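Local coordinates for protein PcaV transcriptional regulator (Streptomyces coelicolor, PDB 4G9Y) that probably acts as a ligand-responsive DNA-binding transcription factor of the MarR family, with a winged helix-turn-helix fold, at residues A[30-35]-A[114-119]. Numbering follows the deposited sequence.
Sequences TMVSEE and ARMNQV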
loop_
_atom_site.group_PDB
_atom_site.type_symbol
_atom_site.label_atom_id
_atom_site.label_comp_id
_atom_site.label_asym_id
_atom_site.label_seq_id
_atom_site.Cartn_x
_atom_site.Cartn_y
_atom_site.Cartn_z
ATOM N N THR A 30 13.000 -9.036 -4.252
ATOM C CA THR A 30 13.702 -10.104 -4.954
ATOM C C THR A 30 14.847 -9.586 -5.836
ATOM O O THR A 30 15.805 -10.296 -6.077
ATOM C CB THR A 30 12.747 -10.970 -5.791
ATOM O OG1 THR A 30 12.115 -10.152 -6.764
ATOM C CG2 THR A 30 11.668 -11.614 -4.916
ATOM N N MET A 31 14.768 -8.348 -6.301
ATOM C CA MET A 31 15.773 -7.856 -7.243
ATOM C C MET A 31 16.659 -6.726 -6.701
ATOM O O MET A 31 17.682 -6.382 -7.300
ATOM C CB MET A 31 15.109 -7.389 -8.541
ATOM C CG MET A 31 14.483 -8.508 -9.358
ATOM S SD MET A 31 13.828 -7.804 -10.880
ATOM C CE MET A 31 15.350 -7.267 -11.689
ATOM N N VAL A 32 16.250 -6.110 -5.605
ATOM C CA VAL A 32 17.037 -5.003 -5.073
ATOM C C VAL A 32 17.696 -5.415 -3.776
ATOM O O VAL A 32 18.910 -5.557 -3.723
ATOM C CB VAL A 32 16.210 -3.734 -4.868
ATOM C CG1 VAL A 32 17.072 -2.641 -4.258
ATOM C CG2 VAL A 32 15.600 -3.264 -6.219
ATOM N N SER A 33 16.889 -5.632 -2.743
ATOM C CA SER A 33 17.406 -6.017 -1.444
ATOM C C SER A 33 16.316 -6.528 -0.515
ATOM O O SER A 33 15.235 -5.946 -0.418
ATOM C CB SER A 33 18.097 -4.831 -0.772
ATOM O OG SER A 33 18.545 -5.212 0.520
ATOM N N GLU A 34 16.621 -7.608 0.186
ATOM C CA GLU A 34 15.745 -8.119 1.228
ATOM C C GLU A 34 16.059 -7.434 2.552
ATOM O O GLU A 34 15.325 -7.590 3.524
ATOM C CB GLU A 34 15.922 -9.633 1.372
ATOM C CG GLU A 34 15.370 -10.437 0.203
ATOM C CD GLU A 34 15.801 -11.896 0.233
ATOM O OE1 GLU A 34 16.479 -12.299 1.201
ATOM O OE2 GLU A 34 15.468 -12.637 -0.715
ATOM N N GLU A 35 17.152 -6.674 2.583
ATOM C CA GLU A 35 17.615 -6.035 3.813
ATOM C C GLU A 35 17.361 -4.524 3.833
ATOM O O GLU A 35 16.858 -3.984 4.814
ATOM C CB GLU A 35 19.104 -6.319 4.026
ATOM C CG GLU A 35 19.594 -5.992 5.427
ATOM C CD GLU A 35 20.995 -6.514 5.686
ATOM O OE1 GLU A 35 21.508 -7.272 4.832
ATOM O OE2 GLU A 35 21.582 -6.169 6.738
ATOM N N ALA A 114 17.545 0.551 -10.816
ATOM C CA ALA A 114 17.341 0.919 -12.212
ATOM C C ALA A 114 16.962 -0.312 -13.041
ATOM O O ALA A 114 16.055 -0.269 -13.875
ATOM C CB ALA A 114 18.601 1.586 -12.778
ATOM N N ARG A 115 17.660 -1.412 -12.800
ATOM C CA ARG A 115 17.380 -2.652 -13.498
ATOM C C ARG A 115 16.000 -3.186 -13.109
ATOM O O ARG A 115 15.235 -3.676 -13.957
ATOM C CB ARG A 115 18.477 -3.681 -13.198
ATOM C CG ARG A 115 18.425 -4.942 -14.048
ATOM C CD ARG A 115 19.771 -5.220 -14.718
ATOM N NE ARG A 115 20.849 -5.394 -13.747
ATOM C CZ ARG A 115 21.898 -4.584 -13.624
ATOM N NH1 ARG A 115 22.039 -3.528 -14.415
ATOM N NH2 ARG A 115 22.816 -4.838 -12.702
ATOM N N MET A 116 15.682 -3.084 -11.824
ATOM C CA MET A 116 14.423 -3.613 -11.321
ATOM C C MET A 116 13.228 -2.891 -11.927
ATOM O O MET A 116 12.258 -3.524 -12.347
ATOM C CB MET A 116 14.368 -3.543 -9.794
ATOM C CG MET A 116 13.075 -4.098 -9.220
ATOM S SD MET A 116 11.815 -2.809 -9.066
ATOM C CE MET A 116 12.528 -1.747 -7.796
ATOM N N ASN A 117 13.288 -1.568 -11.969
ATOM C CA ASN A 117 12.200 -0.795 -12.561
ATOM C C ASN A 117 12.041 -1.007 -14.068
ATOM O O ASN A 117 10.936 -0.948 -14.590
ATOM C CB ASN A 117 12.345 0.691 -12.234
ATOM C CG ASN A 117 11.930 0.994 -10.823
ATOM O OD1 ASN A 117 10.899 0.497 -10.344
ATOM N ND2 ASN A 117 12.740 1.771 -10.126
ATOM N N GLN A 118 13.139 -1.262 -14.760
ATOM C CA GLN A 118 13.072 -1.617 -16.174
ATOM C C GLN A 118 12.385 -2.979 -16.348
ATOM O O GLN A 118 11.541 -3.151 -17.220
ATOM C CB GLN A 118 14.480 -1.618 -16.783
ATOM C CG GLN A 118 14.659 -2.596 -17.930
ATOM C CD GLN A 118 15.974 -2.398 -18.660
ATOM O OE1 GLN A 118 16.799 -1.571 -18.263
ATOM N NE2 GLN A 118 16.174 -3.152 -19.735
ATOM N N VAL A 119 12.738 -3.945 -15.504
ATOM C CA VAL A 119 12.060 -5.242 -15.513
ATOM C C VAL A 119 10.563 -5.150 -15.137
ATOM O O VAL A 119 9.714 -5.810 -15.737
ATOM C CB VAL A 119 12.817 -6.259 -14.617
ATOM C CG1 VAL A 119 11.992 -7.520 -14.376
ATOM C CG2 VAL A 119 14.165 -6.602 -15.237
#
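Next to Met-31 and Val-32, the residues that pack on Met-116, the hydroxyl oxygen of Ser-33 is gripped by two backbone amides. Glu-35 N donates to Ser-33 OG over 2.9 Å, with an N-H...O angle of 146°, closing an ST turn, and Thr-36 N adds a second bond. The polar grip thus lies in the loop leaving helix 13-31, whereas the contact with segment 114-119 is apolar.

Met-31 reaches toward helix 100-121, its chain crossing those of Met-116 and Val-119 at a slant. Its CB meets Met-116 CG at 3.9 Å. With CG anti to the carbonyl carbon (chi1 -67°) and a bend at the last torsion, the end of the chain lies against the helix surface between Met-116 and Val-119, about one turn apart: Met-31 CE is 3.8 Å from Met-116 CA and equally 3.8 Å from Val-119 CG2, while Met-31 SD lies 4.0 Å from Val-119 CG1. Shortening this side chain to an alanine is likely to keep only the touch near CB, leaving Val-119 without its partner here and Met-116 CA without its cover.

Val-32 packs on Met-116 next to Met-31. Its CG2 sits 3.8 Å from Met-116 CB and also touches Met-116 CE, because the methionine chain, bent at both outer torsions, brings its methyl back towards the valine, the two side chains crossing at about a right angle.

Met-116 also packs on His-24, Leu-27 and Trp-28 of helix 13-31, and His-24, a 3,4-dihydroxybenzoate-binding residue, is hydrogen-bonded to the side chain of the adjacent Asn-117. Val-32 O is tied to Arg-112 NE, a polar anchor one turn back along helix 100-121.

Held by methyl and methylene groups and one thioether sulfur, the fit between the two segments beside the ligand pocket rests on van der Waals packing, with directional bonds placed next to it.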